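PDB 5E7T: minor structural protein 5, which probably serves as an accessory component of the phage baseplate, its galactose-binding-like beta-sandwich domain being consistent with a role in recognising saccharides of the lactococcal host. Local coordinates for residues Asn29-Ser34 / Glu71-Gln76; Thr87-Val92 / Asn179-Leu184; Thr103-Phe108 / Val163-Gln168. All blocks are in the same frame, centred on the assembly; numbering follows the deposited sequence.

Contact 1 (Asn29-Ser34 / Glu71-Gln76); sequences NLLVNS and EGFSIQ
Leu31 and Phe73 form a single beta bridge, their CA atoms 4.7 Å apart, where the loop 29-34 runs in the opposite direction to residues 71-76, the end of a 3-10 segment and the loop after it. Val32 N donates to Gly72 O at 2.8 Å. A second backbone bond, Ser74 N to Leu30 O, flanks the bridge at 2.9 Å, although the modelled position of Leu30 O is less certain. Between them, Leu31 CA also rests on Gly72 O at 3.1 Å as a CA-H...O contact. Residues 29-31 enter the bridge through an Asx turn: Asn29 OD1 accepts from Leu31 N at 2.8 Å. The same oxygen takes Gln182 N, while Asn29 ND2 reaches Pro180 O and Met192 O, tying the turn to strand 171-184 of the beta-sandwich and to the chain after it. Leu31 and Phe73 both carry CG anti to the carbonyl carbon (chi1 -52° and -76°), which sends the two side chains out alongside each other. Leu31 CD2 thereby comes over one face of the Phe73 ring in a CH-pi contact, 3.7 Å from the centroid. Val32 turns its CG2 branch to the backbone of Ser74, 3.8 Å from Ser74 N. Leu30 CD2 approaches Ile75 CD1 loosely at 4.5 Å; another protein chain packs on both residues and supplies an acidic side chain that accepts from Gln76 N.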
loop_
_atom_site.group_PDB
_atom_site.type_symbol
_atom_site.label_atom_id
_atom_site.label_comp_id
_atom_site.label_asym_id
_atom_site.label_seq_id
_atom_site.Cartn_x
_atom_site.Cartn_y
_atom_site.Cartn_z
ATOM N N ASN B 29 19.246 -47.731 2.326
ATOM C CA ASN B 29 20.621 -47.313 2.183
ATOM C C ASN B 29 20.795 -46.014 2.884
ATOM O O ASN B 29 19.900 -45.147 2.870
ATOM C CB ASN B 29 20.940 -47.110 0.695
ATOM C CG ASN B 29 22.386 -47.268 0.293
ATOM O OD1 ASN B 29 23.314 -46.997 1.061
ATOM N ND2 ASN B 29 22.607 -47.739 -0.923
ATOM N N LEU B 30 21.989 -45.840 3.454
ATOM C CA LEU B 30 22.402 -44.594 4.103
ATOM C C LEU B 30 23.297 -43.784 3.156
ATOM O O LEU B 30 23.584 -42.637 3.442
ATOM C CB LEU B 30 23.069 -44.874 5.452
ATOM C CG LEU B 30 22.112 -45.309 6.545
ATOM C CD1 LEU B 30 22.836 -46.018 7.646
ATOM C CD2 LEU B 30 21.373 -44.145 7.085
ATOM N N LEU B 31 23.690 -44.365 2.003
ATOM C CA LEU B 31 24.490 -43.666 0.982
ATOM C C LEU B 31 23.593 -42.856 0.014
ATOM O O LEU B 31 22.413 -43.147 -0.100
ATOM C CB LEU B 31 25.420 -44.622 0.202
ATOM C CG LEU B 31 26.336 -45.521 1.007
ATOM C CD1 LEU B 31 27.247 -46.261 0.111
ATOM C CD2 LEU B 31 27.152 -44.748 1.973
ATOM N N VAL B 32 24.161 -41.857 -0.666
ATOM C CA VAL B 32 23.475 -40.929 -1.575
ATOM C C VAL B 32 23.927 -41.167 -3.033
ATOM O O VAL B 32 25.136 -41.148 -3.308
ATOM C CB VAL B 32 23.777 -39.461 -1.156
ATOM C CG1 VAL B 32 23.145 -38.479 -2.122
ATOM C CG2 VAL B 32 23.323 -39.167 0.264
ATOM N N ASN B 33 22.961 -41.303 -3.968
ATOM C CA ASN B 33 23.213 -41.546 -5.397
ATOM C C ASN B 33 23.963 -42.873 -5.657
ATOM O O ASN B 33 24.776 -42.951 -6.579
ATOM C CB ASN B 33 23.912 -40.352 -6.071
ATOM C CG ASN B 33 23.821 -40.357 -7.572
ATOM O OD1 ASN B 33 22.789 -40.699 -8.155
ATOM N ND2 ASN B 33 24.912 -39.992 -8.230
ATOM N N SER B 34 23.654 -43.927 -4.874
ATOM C CA SER B 34 24.271 -45.242 -5.034
ATOM C C SER B 34 23.972 -45.865 -6.398
ATOM O O SER B 34 24.665 -46.791 -6.819
ATOM C CB SER B 34 23.871 -46.184 -3.897
ATOM O OG SER B 34 22.475 -46.246 -3.676
ATOM N N GLU B 71 30.282 -36.670 0.110
ATOM C CA GLU B 71 29.007 -36.200 -0.412
ATOM C C GLU B 71 28.026 -37.334 -0.669
ATOM O O GLU B 71 26.891 -37.095 -1.085
ATOM C CB GLU B 71 29.237 -35.352 -1.666
ATOM C CG GLU B 71 29.470 -33.882 -1.371
ATOM C CD GLU B 71 29.322 -32.994 -2.593
ATOM O OE1 GLU B 71 30.306 -32.297 -2.941
ATOM O OE2 GLU B 71 28.238 -33.020 -3.226
ATOM N N GLY B 72 28.471 -38.555 -0.408
ATOM C CA GLY B 72 27.667 -39.750 -0.599
ATOM C C GLY B 72 27.186 -40.395 0.674
ATOM O O GLY B 72 26.639 -41.489 0.618
ATOM N N PHE B 73 27.393 -39.746 1.829
ATOM C CA PHE B 73 26.931 -40.263 3.119
ATOM C C PHE B 73 25.813 -39.371 3.637
ATOM O O PHE B 73 26.028 -38.185 3.857
ATOM C CB PHE B 73 28.077 -40.446 4.121
ATOM C CG PHE B 73 28.941 -41.662 3.862
ATOM C CD1 PHE B 73 30.018 -41.596 2.992
ATOM C CD2 PHE B 73 28.696 -42.862 4.518
ATOM C CE1 PHE B 73 30.826 -42.715 2.763
ATOM C CE2 PHE B 73 29.511 -43.977 4.301
ATOM C CZ PHE B 73 30.561 -43.903 3.406
ATOM N N SER B 74 24.587 -39.934 3.714
ATOM C CA SER B 74 23.351 -39.271 4.125
ATOM C C SER B 74 23.538 -38.396 5.357
ATOM O O SER B 74 23.115 -37.225 5.372
ATOM C CB SER B 74 22.286 -40.312 4.437
ATOM O OG SER B 74 21.118 -40.087 3.671
ATOM N N ILE B 75 24.167 -38.993 6.397
ATOM C CA ILE B 75 24.369 -38.370 7.696
ATOM C C ILE B 75 25.792 -38.566 8.249
ATOM O O ILE B 75 26.423 -39.611 8.058
ATOM C CB ILE B 75 23.272 -38.847 8.685
ATOM C CG1 ILE B 75 23.194 -40.399 8.744
ATOM C CG2 ILE B 75 21.908 -38.196 8.316
ATOM C CD1 ILE B 75 22.601 -40.932 9.915
ATOM N N GLN B 76 26.265 -37.538 8.956
ATOM C CA GLN B 76 27.586 -37.462 9.548
ATOM C C GLN B 76 27.849 -38.568 10.542
ATOM O O GLN B 76 26.971 -38.874 11.346
ATOM C CB GLN B 76 27.823 -36.078 10.148
ATOM C CG GLN B 76 27.941 -34.977 9.094
ATOM C CD GLN B 76 28.968 -35.311 8.051
ATOM O OE1 GLN B 76 30.159 -35.416 8.346
ATOM N NE2 GLN B 76 28.509 -35.600 6.836
#

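Contact 2 (Thr87-Val92 / Asn179-Leu184); sequences TMSVDV and NPKQEL
Thr87 and Glu183 exchange two backbone hydrogen bonds, Thr87 N to Glu183 O at 2.8 Å and Glu183 N to Thr87 O at 3.0 Å. Ser89 and Lys181 repeat the exchange, with Ser89 N to Lys181 O at 2.9 Å and Lys181 N to Ser89 O at 2.8 Å. On the sheet face shared by these four residues, Lys181 runs out fully extended and its NZ forms a salt bridge with the Glu183 carboxylate, through long, weak hydrogen bonds of 3.3 Å to both OE1 and OE2. Each charge has a further partner: Lys181 NZ also donates to Pro190 O and Asn27 O, and Glu183 OE1 bonds to Thr189 OG1. Strands 85-98 and 171-184 are antiparallel neighbours inside the five-stranded sheet of the galactose-binding-like sandwich, the N-to-C directions of strands 87-92 and 180-184 differing by 163°. Met88 and Gln182, a non-hydrogen-bonded pair, point to the other face, where both touch Cys123 of the second sheet. Ser89 OG lies against Lys181 CB at 3.7 Å. Val90 places CG2 anti to its own backbone N, and this methyl crosses Pro180 CB at 4.0 Å. Asp91 OD2 forms a salt bridge with Arg178 NE, just before the corner at Asn179.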
loop_
_atom_site.group_PDB
_atom_site.type_symbol
_atom_site.label_atom_id
_atom_site.label_comp_id
_atom_site.label_asym_id
_atom_site.label_seq_id
_atom_site.Cartn_x
_atom_site.Cartn_y
_atom_site.Cartn_z
ATOM N N THR B 87 26.544 -52.197 8.218
ATOM C CA THR B 87 27.074 -53.121 7.231
ATOM C C THR B 87 27.229 -52.435 5.882
ATOM O O THR B 87 26.287 -51.809 5.385
ATOM C CB THR B 87 26.245 -54.428 7.187
ATOM O OG1 THR B 87 26.228 -55.031 8.485
ATOM C CG2 THR B 87 26.786 -55.435 6.194
ATOM N N MET B 88 28.425 -52.574 5.284
ATOM C CA MET B 88 28.736 -52.031 3.975
ATOM C C MET B 88 28.767 -53.163 2.987
ATOM O O MET B 88 29.272 -54.223 3.316
ATOM C CB MET B 88 30.062 -51.290 4.000
ATOM C CG MET B 88 30.002 -50.007 4.757
ATOM S SD MET B 88 31.580 -49.156 4.627
ATOM C CE MET B 88 31.295 -48.210 3.083
ATOM N N SER B 89 28.193 -52.957 1.794
ATOM C CA SER B 89 28.087 -53.923 0.678
ATOM C C SER B 89 28.336 -53.146 -0.622
ATOM O O SER B 89 27.888 -52.005 -0.732
ATOM C CB SER B 89 26.708 -54.587 0.640
ATOM O OG SER B 89 25.777 -54.012 1.550
ATOM N N VAL B 90 29.096 -53.723 -1.582
ATOM C CA VAL B 90 29.437 -53.047 -2.836
ATOM C C VAL B 90 29.878 -54.063 -3.882
ATOM O O VAL B 90 30.478 -55.083 -3.522
ATOM C CB VAL B 90 30.506 -51.931 -2.604
ATOM C CG1 VAL B 90 31.839 -52.497 -2.114
ATOM C CG2 VAL B 90 30.697 -51.064 -3.837
ATOM N N ASP B 91 29.552 -53.784 -5.172
ATOM C CA ASP B 91 29.984 -54.524 -6.360
ATOM C C ASP B 91 31.159 -53.751 -6.934
ATOM O O ASP B 91 31.090 -52.540 -7.088
ATOM C CB ASP B 91 28.874 -54.640 -7.408
ATOM C CG ASP B 91 27.736 -55.559 -7.029
ATOM O OD1 ASP B 91 27.792 -56.163 -5.929
ATOM O OD2 ASP B 91 26.763 -55.632 -7.801
ATOM N N VAL B 92 32.248 -54.445 -7.210
ATOM C CA VAL B 92 33.487 -53.833 -7.649
ATOM C C VAL B 92 34.103 -54.583 -8.847
ATOM O O VAL B 92 34.039 -55.816 -8.903
ATOM C CB VAL B 92 34.375 -53.749 -6.384
ATOM C CG1 VAL B 92 35.725 -54.426 -6.532
ATOM C CG2 VAL B 92 34.504 -52.320 -5.910
ATOM N N ASN B 179 26.342 -50.194 -7.117
ATOM C CA ASN B 179 25.426 -50.307 -5.989
ATOM C C ASN B 179 26.100 -50.275 -4.586
ATOM O O ASN B 179 25.871 -51.188 -3.771
ATOM C CB ASN B 179 24.550 -51.530 -6.139
ATOM C CG ASN B 179 23.800 -51.687 -7.437
ATOM O OD1 ASN B 179 23.601 -52.820 -7.892
ATOM N ND2 ASN B 179 23.319 -50.589 -8.033
ATOM N N PRO B 180 26.899 -49.224 -4.254
ATOM C CA PRO B 180 27.457 -49.153 -2.893
ATOM C C PRO B 180 26.326 -48.999 -1.873
ATOM O O PRO B 180 25.312 -48.362 -2.161
ATOM C CB PRO B 180 28.368 -47.926 -2.952
ATOM C CG PRO B 180 27.774 -47.061 -3.993
ATOM C CD PRO B 180 27.246 -48.015 -5.037
ATOM N N LYS B 181 26.469 -49.629 -0.713
ATOM C CA LYS B 181 25.449 -49.605 0.321
ATOM C C LYS B 181 26.055 -49.626 1.675
ATOM O O LYS B 181 27.044 -50.326 1.927
ATOM C CB LYS B 181 24.496 -50.812 0.195
ATOM C CG LYS B 181 23.149 -50.635 0.921
ATOM C CD LYS B 181 22.363 -51.915 1.034
ATOM C CE LYS B 181 20.998 -51.660 1.609
ATOM N NZ LYS B 181 20.316 -52.917 2.018
ATOM N N GLN B 182 25.422 -48.875 2.568
ATOM C CA GLN B 182 25.715 -48.825 3.990
ATOM C C GLN B 182 24.348 -48.850 4.648
ATOM O O GLN B 182 23.448 -48.092 4.254
ATOM C CB GLN B 182 26.495 -47.566 4.385
ATOM C CG GLN B 182 26.561 -47.440 5.897
ATOM C CD GLN B 182 27.174 -46.181 6.387
ATOM O OE1 GLN B 182 28.291 -46.200 6.882
ATOM N NE2 GLN B 182 26.430 -45.080 6.339
ATOM N N GLU B 183 24.180 -49.739 5.622
ATOM C CA GLU B 183 22.910 -49.878 6.334
ATOM C C GLU B 183 23.151 -50.148 7.802
ATOM O O GLU B 183 24.191 -50.674 8.174
ATOM C CB GLU B 183 22.086 -51.014 5.730
ATOM C CG GLU B 183 22.675 -52.394 5.957
ATOM C CD GLU B 183 22.248 -53.361 4.881
ATOM O OE1 GLU B 183 21.158 -53.954 5.038
ATOM O OE2 GLU B 183 22.993 -53.518 3.884
ATOM N N LEU B 184 22.174 -49.833 8.626
ATOM C CA LEU B 184 22.249 -50.087 10.046
ATOM C C LEU B 184 22.013 -51.587 10.229
ATOM O O LEU B 184 21.102 -52.147 9.620
ATOM C CB LEU B 184 21.159 -49.241 10.736
ATOM C CG LEU B 184 20.933 -49.480 12.221
ATOM C CD1 LEU B 184 22.110 -48.991 13.055
ATOM C CD2 LEU B 184 19.594 -48.914 12.645
#

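Contact 3 (Thr103-Phe108 / Val163-Gln168); sequences TTISAF and VGFFGQ. With SO4 (sulfate ion), chain H.
Ile105 and Phe165 lie side by side on one face of an antiparallel strand pair, with Ile105 CD1 3.7 Å from Phe165 CE1. Ile105 CG1 and Phe165 CG both stand anti to the carbonyl carbon (chi1 -66° and -54°), and the end methyl of Ile105 meets the CD1-CE1 side of the ring obliquely. The other branch, Ile105 CG2, reaches across to Val163 CG2 at 4.0 Å, so one isoleucine touches both Val163 and Phe165 of strand 157-166. Val163 continues the apolar row: its CB meets Phe108 CD1 at 3.7 Å, and the two side chains point the same way. At the opposite end Thr103 CG2 rests near Phe165 CB, while Thr103 OG1 is engaged by Gln169 O.

The backbone holds this row in register. Thr104 N donates to Phe166 O at 2.8 Å and Phe166 N returns a bond to Thr104 O at 3.1 Å; Ser106 N then bonds to Gly164 O at 3.1 Å, whereas the reverse bond, Gly164 N to Ser106 O, is weak. On the face carrying Thr104, Ser106 and Phe166, Ser106 OG lies 4.1 Å from Phe166 CD2. Just beyond, the chain turns a corner at Ala107, and the N-H presented there points almost straight at sulfate O3 (Ala107 N to O3 3.0 Å, 175° at the hydrogen). The ion probably comes from the crystallisation liquor.

The two segments belong to the middle strands of the four-stranded sheet, between strands 63-68 and 121-126. Trp64 of strand 63-68 meets Phe166 edge-to-face, whereas Ile105, Phe108, Val163 and Phe165 face the five-stranded sheet, touching Trp97 and Phe94 of strand 85-98 and Met58 of strand 53-60.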
loop_
_atom_site.group_PDB
_atom_site.type_symbol
_atom_site.label_atom_id
_atom_site.label_comp_id
_atom_site.label_asym_id
_atom_site.label_seq_id
_atom_site.Cartn_x
_atom_site.Cartn_y
_atom_site.Cartn_z
ATOM N N THR B 103 56.173 -52.248 -6.557
ATOM C CA THR B 103 55.030 -51.498 -6.047
ATOM C C THR B 103 54.059 -52.363 -5.218
ATOM O O THR B 103 53.572 -53.408 -5.657
ATOM C CB THR B 103 54.360 -50.730 -7.178
ATOM O OG1 THR B 103 55.389 -50.206 -8.019
ATOM C CG2 THR B 103 53.508 -49.588 -6.667
ATOM N N THR B 104 53.778 -51.853 -4.019
ATOM C CA THR B 104 52.953 -52.416 -2.970
ATOM C C THR B 104 51.668 -51.596 -2.754
ATOM O O THR B 104 51.699 -50.361 -2.691
ATOM C CB THR B 104 53.830 -52.520 -1.725
ATOM O OG1 THR B 104 54.812 -53.521 -1.977
ATOM C CG2 THR B 104 53.060 -52.841 -0.457
ATOM N N ILE B 105 50.544 -52.311 -2.635
ATOM C CA ILE B 105 49.224 -51.756 -2.390
ATOM C C ILE B 105 48.955 -51.835 -0.887
ATOM O O ILE B 105 49.012 -52.929 -0.313
ATOM C CB ILE B 105 48.172 -52.562 -3.186
ATOM C CG1 ILE B 105 48.357 -52.409 -4.700
ATOM C CG2 ILE B 105 46.750 -52.244 -2.741
ATOM C CD1 ILE B 105 47.922 -51.053 -5.325
ATOM N N SER B 106 48.649 -50.700 -0.259
ATOM C CA SER B 106 48.292 -50.666 1.153
ATOM C C SER B 106 47.177 -49.651 1.403
ATOM O O SER B 106 46.976 -48.748 0.595
ATOM C CB SER B 106 49.508 -50.396 2.025
ATOM O OG SER B 106 49.938 -49.053 1.895
ATOM N N ALA B 107 46.448 -49.822 2.525
ATOM C CA ALA B 107 45.293 -49.041 2.996
ATOM C C ALA B 107 44.311 -48.814 1.862
ATOM O O ALA B 107 43.983 -47.683 1.507
ATOM C CB ALA B 107 45.734 -47.738 3.639
ATOM N N PHE B 108 43.916 -49.923 1.237
ATOM C CA PHE B 108 43.012 -49.917 0.103
ATOM C C PHE B 108 41.634 -50.192 0.634
ATOM O O PHE B 108 41.295 -51.359 0.879
ATOM C CB PHE B 108 43.452 -50.958 -0.970
ATOM C CG PHE B 108 42.655 -50.922 -2.254
ATOM C CD1 PHE B 108 41.907 -49.793 -2.604
ATOM C CD2 PHE B 108 42.658 -52.005 -3.122
ATOM C CE1 PHE B 108 41.149 -49.769 -3.778
ATOM C CE2 PHE B 108 41.906 -51.977 -4.311
ATOM C CZ PHE B 108 41.153 -50.865 -4.626
ATOM N N VAL B 163 43.825 -45.561 -1.474
ATOM C CA VAL B 163 44.812 -46.566 -1.880
ATOM C C VAL B 163 46.195 -45.928 -1.770
ATOM O O VAL B 163 46.321 -44.716 -1.955
ATOM C CB VAL B 163 44.563 -47.242 -3.253
ATOM C CG1 VAL B 163 44.802 -46.288 -4.402
ATOM C CG2 VAL B 163 45.422 -48.500 -3.417
ATOM N N GLY B 164 47.193 -46.743 -1.438
ATOM C CA GLY B 164 48.577 -46.332 -1.304
ATOM C C GLY B 164 49.473 -47.153 -2.190
ATOM O O GLY B 164 49.450 -48.383 -2.136
ATOM N N PHE B 165 50.240 -46.462 -3.038
ATOM C CA PHE B 165 51.193 -47.073 -3.958
ATOM C C PHE B 165 52.585 -46.697 -3.467
ATOM O O PHE B 165 52.953 -45.518 -3.463
ATOM C CB PHE B 165 50.984 -46.574 -5.388
ATOM C CG PHE B 165 49.596 -46.714 -5.969
ATOM C CD1 PHE B 165 49.227 -47.859 -6.662
ATOM C CD2 PHE B 165 48.697 -45.660 -5.918
ATOM C CE1 PHE B 165 47.975 -47.955 -7.273
ATOM C CE2 PHE B 165 47.453 -45.756 -6.535
ATOM C CZ PHE B 165 47.103 -46.900 -7.213
ATOM N N PHE B 166 53.318 -47.691 -2.974
ATOM C CA PHE B 166 54.659 -47.478 -2.456
ATOM C C PHE B 166 55.649 -48.429 -3.087
ATOM O O PHE B 166 55.339 -49.599 -3.331
ATOM C CB PHE B 166 54.689 -47.513 -0.924
ATOM C CG PHE B 166 53.932 -46.353 -0.330
ATOM C CD1 PHE B 166 54.538 -45.113 -0.175
ATOM C CD2 PHE B 166 52.588 -46.481 0.012
ATOM C CE1 PHE B 166 53.826 -44.025 0.324
ATOM C CE2 PHE B 166 51.877 -45.389 0.517
ATOM C CZ PHE B 166 52.503 -44.164 0.660
ATOM N N GLY B 167 56.817 -47.897 -3.384
ATOM C CA GLY B 167 57.868 -48.626 -4.061
ATOM C C GLY B 167 58.413 -47.798 -5.200
ATOM O O GLY B 167 57.922 -46.689 -5.460
ATOM N N GLN B 168 59.420 -48.353 -5.890
ATOM C CA GLN B 168 60.162 -47.713 -6.975
ATOM C C GLN B 168 59.291 -47.159 -8.092
ATOM O O GLN B 168 59.400 -45.966 -8.405
ATOM C CB GLN B 168 61.214 -48.681 -7.533
ATOM C CG GLN B 168 62.592 -48.078 -7.688
ATOM C CD GLN B 168 63.656 -49.117 -7.425
ATOM O OE1 GLN B 168 64.138 -49.277 -6.289
ATOM N NE2 GLN B 168 64.028 -49.864 -8.467
HETATM S S SO4 H . 46.426 -52.092 5.324
HETATM O O1 SO4 H . 46.688 -53.248 6.174
HETATM O O2 SO4 H . 46.452 -50.864 6.135
HETATM O O3 SO4 H . 47.470 -52.026 4.296
HETATM O O4 SO4 H . 45.084 -52.240 4.704
#

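Contacts 2 and 3 represent the two sheets of one beta-sandwich: contact 2 joins neighbouring strands of the five-stranded sheet, contact 3 the central pair of the four-stranded one. Their centres are about 24 Å apart, and contact 3 is nested along the chain inside the loop that contact 2 closes. Strands 85-98 and 104-114 are consecutive, as are 157-166 and 171-184, so the chain passes between the sheets on the way in and out. Contact 1 closes before both, its centre about 11 Å from that of contact 2 and 28 Å from that of contact 3. Leu30 N bonds to Gln182 O at 2.8 Å, so the three contacts span one sandwich domain with the 29-34 loop fastened to strand 171-184.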